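Local coordinates for secreted effector protein sseI (Salmonella enterica subsp. enterica serovar Typhimurium, PDB 4G29) that acts as a virulence effector whose catalytic domain has a papain-like cysteine protease fold and which probably deamidates or otherwise hydrolyses host protein targets, at residues A[39-42]-A[43-46]; A[68-71]-A[72-76]; A[151-155]-A[156-160]. One frame throughout, in Å; residues are numbered along the deposited sequence.

Interaction 1: A[39-42]-A[43-46]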
ATOM      1  N   VAL A  39      12.732  -2.370   2.021  1.00 24.17           N
ATOM      2  CA  VAL A  39      12.918  -0.971   1.692  1.00 26.38           C
ATOM      3  C   VAL A  39      13.300  -0.839   0.210  1.00 29.83           C
ATOM      4  O   VAL A  39      14.192  -1.500  -0.277  1.00 31.12           O
ATOM      5  CB  VAL A  39      13.954  -0.233   2.596  1.00 27.16           C
ATOM      6  CG1 VAL A  39      14.286   1.149   1.988  1.00 30.26           C
ATOM      7  CG2 VAL A  39      13.388  -0.130   3.985  1.00 27.91           C
ATOM      8  N   GLY A  40      12.578   0.002  -0.493  1.00 33.98           N
ATOM      9  CA  GLY A  40      12.813   0.223  -1.902  1.00 36.90           C
ATOM     10  C   GLY A  40      12.190  -0.833  -2.815  1.00 35.67           C
ATOM     11  O   GLY A  40      12.386  -0.761  -4.022  1.00 38.83           O
ATOM     12  N   GLN A  41      11.448  -1.777  -2.253  1.00 32.23           N
ATOM     13  CA  GLN A  41      10.894  -2.885  -3.059  1.00 30.48           C
ATOM     14  C   GLN A  41       9.458  -2.838  -3.544  1.00 30.47           C
ATOM     15  O   GLN A  41       9.200  -3.738  -4.377  1.00 27.99           O
ATOM     16  CB  GLN A  41      11.045  -4.216  -2.310  1.00 27.58           C
ATOM     17  CG  GLN A  41      12.454  -4.558  -1.951  1.00 28.83           C
ATOM     18  CD  GLN A  41      13.373  -4.655  -3.132  1.00 27.68           C
ATOM     19  OE1 GLN A  41      12.961  -4.710  -4.285  1.00 35.01           O
ATOM     20  NE2 GLN A  41      14.649  -4.718  -2.854  1.00 34.10           N
ATOM     21  N   CYS A  42       8.542  -1.976  -2.990  1.00 24.31           N
ATOM     22  CA  CYS A  42       7.109  -2.013  -3.212  1.00 24.11           C
ATOM     23  C   CYS A  42       6.963  -1.919  -4.717  1.00 22.52           C
ATOM     24  O   CYS A  42       6.150  -2.616  -5.223  1.00 24.94           O
ATOM     25  CB  CYS A  42       6.171  -0.938  -2.484  1.00 18.00           C
ATOM     26  SG  CYS A  42       6.786   0.550  -2.464  1.00 33.31           S
ATOM     27  N   GLU A  43       7.704  -1.049  -5.424  1.00 22.26           N
ATOM     28  CA  GLU A  43       7.295  -0.855  -6.811  1.00 22.69           C
ATOM     29  C   GLU A  43       7.536  -2.152  -7.614  1.00 20.92           C
ATOM     30  O   GLU A  43       6.661  -2.608  -8.424  1.00 18.80           O
ATOM     31  CB  GLU A  43       8.002   0.376  -7.410  1.00 25.17           C
ATOM     32  CG  GLU A  43       7.397   0.821  -8.606  1.00 29.75           C
ATOM     33  CD  GLU A  43       7.973   2.144  -9.076  1.00 27.81           C
ATOM     34  OE1 GLU A  43       8.411   2.082 -10.205  1.00 28.91           O
ATOM     35  OE2 GLU A  43       7.964   3.186  -8.385  1.00 30.27           O
ATOM     36  N   SER A  44       8.698  -2.781  -7.381  1.00 20.61           N
ATOM     37  CA  SER A  44       9.083  -4.001  -8.131  1.00 20.32           C
ATOM     38  C   SER A  44       8.210  -5.221  -7.763  1.00 19.30           C
ATOM     39  O   SER A  44       8.228  -6.213  -8.470  1.00 21.41           O
ATOM     40  CB  SER A  44      10.586  -4.355  -7.946  1.00 22.24           C
ATOM     41  OG  SER A  44      10.853  -4.935  -6.668  1.00 22.08           O
ATOM     42  N   LEU A  45       7.548  -5.172  -6.596  1.00 18.37           N
ATOM     43  CA  LEU A  45       6.700  -6.259  -6.142  1.00 17.17           C
ATOM     44  C   LEU A  45       5.308  -6.191  -6.771  1.00 18.00           C
ATOM     45  O   LEU A  45       4.570  -7.193  -6.677  1.00 18.21           O
ATOM     46  CB  LEU A  45       6.606  -6.305  -4.622  1.00 17.38           C
ATOM     47  CG  LEU A  45       7.821  -6.827  -3.893  1.00 21.44           C
ATOM     48  CD1 LEU A  45       7.832  -6.400  -2.402  1.00 21.41           C
ATOM     49  CD2 LEU A  45       7.994  -8.340  -4.014  1.00 24.38           C
HETATM   50  N   MSE A  46       4.916  -5.089  -7.411  1.00 17.08           N
HETATM   51  CA  MSE A  46       3.546  -4.994  -7.932  1.00 17.12           C
HETATM   52  C   MSE A  46       3.223  -6.116  -8.923  1.00 17.61           C
HETATM   53  O   MSE A  46       2.216  -6.827  -8.781  1.00 18.22           O
HETATM   54  CB  MSE A  46       3.248  -3.624  -8.567  1.00 17.55           C
HETATM   55  CG  MSE A  46       3.040  -2.532  -7.495  1.00 19.01           C
HETATM   56 SE   MSE A  46       2.278  -0.891  -8.325  1.00 24.12          SE
HETATM   57  CE  MSE A  46       4.019  -0.240  -8.976  1.00 18.44           C
TER
HETATM   58  O   HOH W   1      11.001  -1.556  -6.328  1.00  8.04           O

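Interaction 2: A[68-71]-A[72-76]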
ATOM      1  N   ILE A  68       2.361   9.326   1.653  1.00 16.70           N
ATOM      2  CA  ILE A  68       2.386   9.581   3.088  1.00 19.04           C
ATOM      3  C   ILE A  68       3.110  10.902   3.286  1.00 19.69           C
ATOM      4  O   ILE A  68       4.289  11.045   2.886  1.00 20.35           O
ATOM      5  CB  ILE A  68       3.120   8.452   3.853  1.00 18.99           C
ATOM      6  CG1 ILE A  68       2.404   7.114   3.649  1.00 22.50           C
ATOM      7  CG2 ILE A  68       3.196   8.829   5.352  1.00 21.69           C
ATOM      8  CD1 ILE A  68       3.311   5.868   3.816  1.00 26.52           C
ATOM      9  N   TRP A  69       2.386  11.895   3.801  1.00 18.99           N
ATOM     10  CA  TRP A  69       2.912  13.235   3.952  1.00 21.59           C
ATOM     11  C   TRP A  69       3.024  13.481   5.429  1.00 23.18           C
ATOM     12  O   TRP A  69       2.068  13.270   6.165  1.00 21.85           O
ATOM     13  CB  TRP A  69       1.946  14.291   3.414  1.00 22.02           C
ATOM     14  CG  TRP A  69       1.813  14.386   1.923  1.00 19.48           C
ATOM     15  CD1 TRP A  69       0.909  13.744   1.153  1.00 20.22           C
ATOM     16  CD2 TRP A  69       2.533  15.263   1.058  1.00 18.88           C
ATOM     17  NE1 TRP A  69       1.036  14.117  -0.163  1.00 20.37           N
ATOM     18  CE2 TRP A  69       2.045  15.035  -0.262  1.00 20.14           C
ATOM     19  CE3 TRP A  69       3.603  16.144   1.248  1.00 21.12           C
ATOM     20  CZ2 TRP A  69       2.537  15.728  -1.374  1.00 22.04           C
ATOM     21  CZ3 TRP A  69       4.092  16.831   0.130  1.00 23.86           C
ATOM     22  CH2 TRP A  69       3.577  16.605  -1.149  1.00 22.57           C
ATOM     23  N   ASP A  70       4.196  13.955   5.853  1.00 24.89           N
ATOM     24  CA  ASP A  70       4.464  14.312   7.253  1.00 28.50           C
ATOM     25  C   ASP A  70       4.114  15.754   7.557  1.00 28.81           C
ATOM     26  O   ASP A  70       3.679  16.088   8.670  1.00 31.75           O
ATOM     27  CB  ASP A  70       5.945  14.137   7.543  1.00 30.52           C
ATOM     28  CG  ASP A  70       6.377  12.692   7.555  1.00 36.47           C
ATOM     29  OD1 ASP A  70       5.596  11.839   8.005  1.00 43.36           O
ATOM     30  OD2 ASP A  70       7.530  12.418   7.140  1.00 46.08           O
ATOM     31  N   LYS A  71       4.322  16.636   6.585  1.00 28.63           N
ATOM     32  CA  LYS A  71       4.080  18.080   6.771  1.00 30.05           C
ATOM     33  C   LYS A  71       3.819  18.774   5.418  1.00 30.38           C
ATOM     34  O   LYS A  71       4.244  18.256   4.395  1.00 29.82           O
ATOM     35  CB  LYS A  71       5.291  18.721   7.468  1.00 31.17           C
ATOM     36  CG  LYS A  71       6.620  18.516   6.783  1.00 32.73           C
ATOM     37  CD  LYS A  71       7.775  19.191   7.518  1.00 38.50           C
ATOM     38  CE  LYS A  71       9.020  19.259   6.618  1.00 40.42           C
ATOM     39  NZ  LYS A  71      10.252  19.784   7.297  1.00 46.77           N
ATOM     40  N   PRO A  72       3.163  19.959   5.408  1.00 30.55           N
ATOM     41  CA  PRO A  72       2.793  20.603   4.140  1.00 31.00           C
ATOM     42  C   PRO A  72       3.966  21.042   3.274  1.00 31.09           C
ATOM     43  O   PRO A  72       3.803  21.215   2.069  1.00 32.81           O
ATOM     44  CB  PRO A  72       2.047  21.893   4.586  1.00 32.97           C
ATOM     45  CG  PRO A  72       1.901  21.816   6.010  1.00 33.73           C
ATOM     46  CD  PRO A  72       2.727  20.741   6.578  1.00 32.47           C
ATOM     47  N   THR A  73       5.124  21.261   3.901  1.00 31.53           N
ATOM     48  CA  THR A  73       6.297  21.791   3.209  1.00 32.73           C
ATOM     49  C   THR A  73       7.268  20.705   2.734  1.00 31.40           C
ATOM     50  O   THR A  73       8.335  21.013   2.218  1.00 31.36           O
ATOM     51  CB  THR A  73       7.090  22.812   4.103  1.00 34.99           C
ATOM     52  OG1 THR A  73       7.586  22.156   5.288  1.00 36.44           O
ATOM     53  CG2 THR A  73       6.209  23.964   4.464  1.00 38.63           C
ATOM     54  N   GLU A  74       6.907  19.441   2.946  1.00 28.96           N
ATOM     55  CA  GLU A  74       7.759  18.343   2.531  1.00 28.01           C
ATOM     56  C   GLU A  74       7.955  18.428   1.047  1.00 26.65           C
ATOM     57  O   GLU A  74       7.003  18.607   0.324  1.00 25.59           O
ATOM     58  CB  GLU A  74       7.048  17.043   2.855  1.00 26.69           C
ATOM     59  CG  GLU A  74       7.878  15.842   2.703  1.00 27.63           C
ATOM     60  CD  GLU A  74       7.226  14.643   3.356  1.00 31.69           C
ATOM     61  OE1 GLU A  74       6.007  14.713   3.677  1.00 29.49           O
ATOM     62  OE2 GLU A  74       7.941  13.641   3.538  1.00 30.82           O
ATOM     63  N   GLU A  75       9.192  18.305   0.592  1.00 26.50           N
ATOM     64  CA  GLU A  75       9.476  18.484  -0.826  1.00 26.12           C
ATOM     65  C   GLU A  75       9.087  17.302  -1.693  1.00 24.51           C
ATOM     66  O   GLU A  75       8.659  17.497  -2.826  1.00 22.21           O
ATOM     67  CB  GLU A  75      10.962  18.811  -1.007  1.00 28.81           C
ATOM     68  CG  GLU A  75      11.347  20.204  -0.471  1.00 33.70           C
ATOM     69  CD  GLU A  75      12.719  20.627  -0.945  1.00 42.11           C
ATOM     70  OE1 GLU A  75      12.903  20.843  -2.173  1.00 45.17           O
ATOM     71  OE2 GLU A  75      13.629  20.700  -0.093  1.00 49.93           O
ATOM     72  N   ILE A  76       9.278  16.084  -1.176  1.00 22.07           N
ATOM     73  CA  ILE A  76       8.931  14.858  -1.869  1.00 21.49           C
ATOM     74  C   ILE A  76       8.216  13.955  -0.862  1.00 20.82           C
ATOM     75  O   ILE A  76       8.834  13.491   0.114  1.00 22.10           O
ATOM     76  CB  ILE A  76      10.167  14.099  -2.476  1.00 21.14           C
ATOM     77  CG1 ILE A  76      10.970  15.026  -3.389  1.00 23.75           C
ATOM     78  CG2 ILE A  76       9.666  12.810  -3.223  1.00 19.91           C
ATOM     79  CD1 ILE A  76      12.264  14.392  -4.072  1.00 22.95           C
TER
HETATM   80  O   HOH W   2       6.708  11.575   4.166  1.00 12.88           O

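Interaction 3: A[151-155]-A[156-160]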
ATOM      1  N   LEU A 151       9.351  12.352  -7.360  1.00 21.17           N
ATOM      2  CA  LEU A 151       9.855  13.640  -7.749  1.00 21.59           C
ATOM      3  C   LEU A 151       9.160  14.755  -6.969  1.00 22.19           C
ATOM      4  O   LEU A 151       8.089  14.508  -6.399  1.00 22.14           O
ATOM      5  CB  LEU A 151       9.703  13.824  -9.265  1.00 22.01           C
ATOM      6  CG  LEU A 151      10.423  12.783 -10.138  1.00 24.75           C
ATOM      7  CD1 LEU A 151      10.143  13.121 -11.578  1.00 25.17           C
ATOM      8  CD2 LEU A 151      11.919  12.785  -9.837  1.00 28.70           C
ATOM      9  N   PRO A 152       9.744  15.974  -6.963  1.00 22.47           N
ATOM     10  CA  PRO A 152       9.171  17.051  -6.139  1.00 22.50           C
ATOM     11  C   PRO A 152       7.720  17.382  -6.506  1.00 22.54           C
ATOM     12  O   PRO A 152       7.307  17.380  -7.709  1.00 22.29           O
ATOM     13  CB  PRO A 152      10.104  18.239  -6.389  1.00 24.08           C
ATOM     14  CG  PRO A 152      11.345  17.652  -6.961  1.00 24.93           C
ATOM     15  CD  PRO A 152      10.974  16.413  -7.649  1.00 23.32           C
ATOM     16  N   ARG A 153       6.954  17.659  -5.447  1.00 21.89           N
ATOM     17  CA  ARG A 153       5.554  17.923  -5.538  1.00 24.09           C
ATOM     18  C   ARG A 153       5.174  18.922  -4.459  1.00 25.24           C
ATOM     19  O   ARG A 153       5.594  18.774  -3.345  1.00 26.48           O
ATOM     20  CB  ARG A 153       4.877  16.573  -5.236  1.00 25.17           C
ATOM     21  CG  ARG A 153       3.549  16.484  -5.526  1.00 28.85           C
ATOM     22  CD  ARG A 153       3.086  15.055  -5.441  1.00 23.11           C
ATOM     23  NE  ARG A 153       3.677  14.136  -6.394  1.00 20.97           N
ATOM     24  CZ  ARG A 153       3.055  13.593  -7.454  1.00 25.40           C
ATOM     25  NH1 ARG A 153       1.793  13.899  -7.738  1.00 25.00           N
ATOM     26  NH2 ARG A 153       3.716  12.711  -8.218  1.00 20.87           N
ATOM     27  N   GLU A 154       4.310  19.872  -4.759  1.00 26.00           N
ATOM     28  CA  GLU A 154       3.836  20.805  -3.736  1.00 27.36           C
ATOM     29  C   GLU A 154       2.412  20.416  -3.308  1.00 26.67           C
ATOM     30  O   GLU A 154       1.504  20.391  -4.131  1.00 27.72           O
ATOM     31  CB  GLU A 154       3.865  22.195  -4.307  1.00 27.98           C
ATOM     32  CG  GLU A 154       3.414  23.265  -3.316  1.00 32.54           C
ATOM     33  CD  GLU A 154       3.224  24.616  -3.977  1.00 40.30           C
ATOM     34  OE1 GLU A 154       2.487  24.652  -4.991  1.00 41.86           O
ATOM     35  OE2 GLU A 154       3.764  25.618  -3.454  1.00 45.17           O
ATOM     36  N   LEU A 155       2.236  20.094  -2.025  1.00 27.07           N
ATOM     37  CA  LEU A 155       0.972  19.525  -1.529  1.00 26.92           C
ATOM     38  C   LEU A 155      -0.173  20.513  -1.827  1.00 29.69           C
ATOM     39  O   LEU A 155      -1.235  20.147  -2.338  1.00 29.93           O
ATOM     40  CB  LEU A 155       1.071  19.208  -0.031  1.00 27.20           C
ATOM     41  CG  LEU A 155      -0.218  18.758   0.640  1.00 24.97           C
ATOM     42  CD1 LEU A 155      -0.778  17.484  -0.009  1.00 22.09           C
ATOM     43  CD2 LEU A 155       0.057  18.549   2.128  1.00 23.23           C
ATOM     44  N   GLU A 156       0.082  21.767  -1.541  1.00 32.92           N
ATOM     45  CA  GLU A 156      -0.932  22.798  -1.663  1.00 36.41           C
ATOM     46  C   GLU A 156      -1.514  22.889  -3.080  1.00 36.31           C
ATOM     47  O   GLU A 156      -2.631  23.351  -3.255  1.00 38.73           O
ATOM     48  CB  GLU A 156      -0.336  24.117  -1.189  1.00 38.60           C
ATOM     49  CG  GLU A 156      -1.028  25.399  -1.543  1.00 45.86           C
ATOM     50  CD  GLU A 156      -0.052  26.564  -1.423  1.00 51.43           C
ATOM     51  OE1 GLU A 156       0.372  26.841  -0.278  1.00 55.09           O
ATOM     52  OE2 GLU A 156       0.335  27.156  -2.466  1.00 55.29           O
ATOM     53  N   SER A 157      -0.770  22.473  -4.084  1.00 36.27           N
ATOM     54  CA  SER A 157      -1.231  22.597  -5.459  1.00 36.71           C
ATOM     55  C   SER A 157      -1.512  21.244  -6.093  1.00 35.67           C
ATOM     56  O   SER A 157      -1.732  21.162  -7.296  1.00 36.11           O
ATOM     57  CB  SER A 157      -0.239  23.444  -6.282  1.00 38.44           C
ATOM     58  OG  SER A 157       1.002  22.786  -6.443  1.00 38.95           O
ATOM     59  N   GLU A 158      -1.529  20.168  -5.303  1.00 33.67           N
ATOM     60  CA  GLU A 158      -1.930  18.862  -5.807  1.00 32.19           C
ATOM     61  C   GLU A 158      -3.427  18.743  -5.922  1.00 32.94           C
ATOM     62  O   GLU A 158      -4.133  19.138  -5.011  1.00 32.61           O
ATOM     63  CB  GLU A 158      -1.463  17.752  -4.851  1.00 32.39           C
ATOM     64  CG  GLU A 158      -0.033  17.429  -4.997  1.00 31.98           C
ATOM     65  CD  GLU A 158       0.285  16.860  -6.363  1.00 30.59           C
ATOM     66  OE1 GLU A 158      -0.106  15.683  -6.654  1.00 28.46           O
ATOM     67  OE2 GLU A 158       0.938  17.604  -7.128  1.00 33.26           O
ATOM     68  N   SER A 159      -3.910  18.138  -6.999  1.00 32.70           N
ATOM     69  CA  SER A 159      -5.335  17.929  -7.110  1.00 34.62           C
ATOM     70  C   SER A 159      -5.701  16.783  -6.180  1.00 32.77           C
ATOM     71  O   SER A 159      -5.055  15.767  -6.218  1.00 31.28           O
ATOM     72  CB  SER A 159      -5.765  17.553  -8.507  1.00 35.33           C
ATOM     73  OG  SER A 159      -7.206  17.638  -8.547  1.00 39.35           O
HETATM   74  N   MSE A 160      -6.739  16.957  -5.371  1.00 33.97           N
HETATM   75  CA  MSE A 160      -7.219  15.860  -4.529  1.00 33.05           C
HETATM   76  C   MSE A 160      -8.280  15.034  -5.277  1.00 33.81           C
HETATM   77  O   MSE A 160      -8.813  14.037  -4.772  1.00 30.20           O
HETATM   78  CB  MSE A 160      -7.726  16.368  -3.190  1.00 34.60           C
HETATM   79  CG  MSE A 160      -6.617  16.794  -2.156  1.00 32.36           C
HETATM   80 SE   MSE A 160      -5.246  15.542  -1.739  1.00 36.66          SE
HETATM   81  CE  MSE A 160      -3.857  16.115  -3.007  1.00 29.27           C
TER
HETATM   82  O   HOH W   3       1.762  20.187  -7.080  1.00 24.09           O

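Interaction 1: A[39-42]-A[43-46]
Gln41 and Ser44 face each other where the loop 39-42 runs into helix 42-55, the helix that in a papain-like fold carries the nucleophilic cysteine at its first turn. The Ser44 hydroxyl turns back along the chain: with chi1 at 76°, OG sits between the backbone N and the carbonyl carbon of its own residue, and from there it donates to Gln41 O at 3.1 Å, tilted 28° from the carbonyl plane. Lys34 NZ, from helix 29-36, hydrogen-bonds to the same hydroxyl and so links that helix to helix 42-55. The Gln41 chain bends at CG, which brings its amide oxygen OE1 to 3.2 Å from Ser44 OG. Leu45 approaches the same stretch by its isobutyl group, laying CG 3.4 Å from Gln41 O and bringing CD1 alongside Gln41 CB at 3.9 Å. Its amide N makes a 3.2 Å bond to Cys42 O and a weak second one to Gln41 O, so Gln41 O is shared by a hydroxyl and an amide. Cys42 looks the other way. Its side chain leaves the helix for His80 and Phe81 on strand 78-87 and for the loop residues Ser97 and Gln100, a placement consistent with Cys42 being the nucleophile of a Cys-His-Asp triad. A water bridges the loop and the helix, donating to Gly40 O at 2.8 Å and accepting from Ser44 N at 2.8 Å.

Interaction 2: A[68-71]-A[72-76]
Glu74 OE1 accepts the backbone N-H of Asp70 at 2.9 Å, in a nearly straight bond (163°) that reaches the carboxylate on its syn side, 25° out of its plane. The other oxygen, OE2, is approached by a water that, on its other contact, lies 2.8 Å from Ile68 O; this water has more acceptors around it than protons to give, so it can serve them only in part. Glu74 reaches back this far because CG is anti to the backbone N (chi1 -170°) and the chain beyond it stays extended. On the way the side chain passes the six-membered ring of Trp69, with OE1 3.7 Å from CE3, while the Glu74 backbone O lies in the ring plane at the edge, 3.4 Å from CZ3. The indole N-H is engaged elsewhere, by Tyr134 OH. The whole forms the bend of a beta-hairpin, joining strand 61-69 to the antiparallel strand 78-87, and at its tip Lys71 to Glu74 make a type I turn in which Glu74 N bonds to Lys71 O at 3.3 Å. Pro72, second in that turn, packs on Trp171 and Phe175 of helix 170-176. Next to it the extended Lys71 chain passes Thr73, its CE 3.5 Å from OG1. The Asp70 carboxylate also comes close to that of Glu74, with OD2 3.8 Å from Glu74 OE2 and the two planes nearly parallel; the salt bridge from Asp70 OD1 to Lys131 probably eases the repulsion between them.

Interaction 3: A[151-155]-A[156-160]
A short 3-10 turn in the loop between helix 141-147 and strand 164-165 brings Arg153 and Glu158 together in a salt bridge. Its backbone is held by two successive bonds, Ser157 N to Glu154 O at 3.1 Å and Glu158 N to Leu155 O at 3.0 Å. The turn brings Glu158 back across the Arg153 chain: their side chains cross at about a right angle, and Arg153 NH1 gives a 2.8 Å bond to Glu158 OE1. The oxygen lies in the guanidinium plane, yet the donor comes from above the carboxylate, 42° out of its plane. A bend at chi2 (-64°) folds the Glu158 chain so that its CD also rests 3.4 Å from Arg153 CG. Arg153 NH2 has its own partner, Asp149 OD1, so the guanidinium is pinned by two carboxylates and its rotation is restrained. Leu155 points away from 156-160 and packs on Trp69 and Trp171. A water donates to Ser157 OG and, at 2.7 Å, to Glu158 OE2, linking the salt bridge to the serine. That same Ser157 OG donates to Glu154 OE1 at 2.8 Å, using the anti lone pair of the carboxylate.

In the fold
Interactions 2 and 3 meet, their centres about 9 Å apart. The hairpin bend and the 151-160 loop are joined by a probable backbone hydrogen bond from Arg153 N to Glu75 O (3.1 Å), and Trp69 lies against the loop, with its CE2 3.7 Å from Leu155 CD1. Helix 170-176 packs against both, reaching Glu156 of the loop through Phe175. Interaction 1 stands apart, its centre about 21 Å from that of interaction 2 and 23 Å from that of interaction 3. It alone holds a member of the probable triad, Cys42 with His80 and Asp95, although Ile68 of interaction 2 lies near that site.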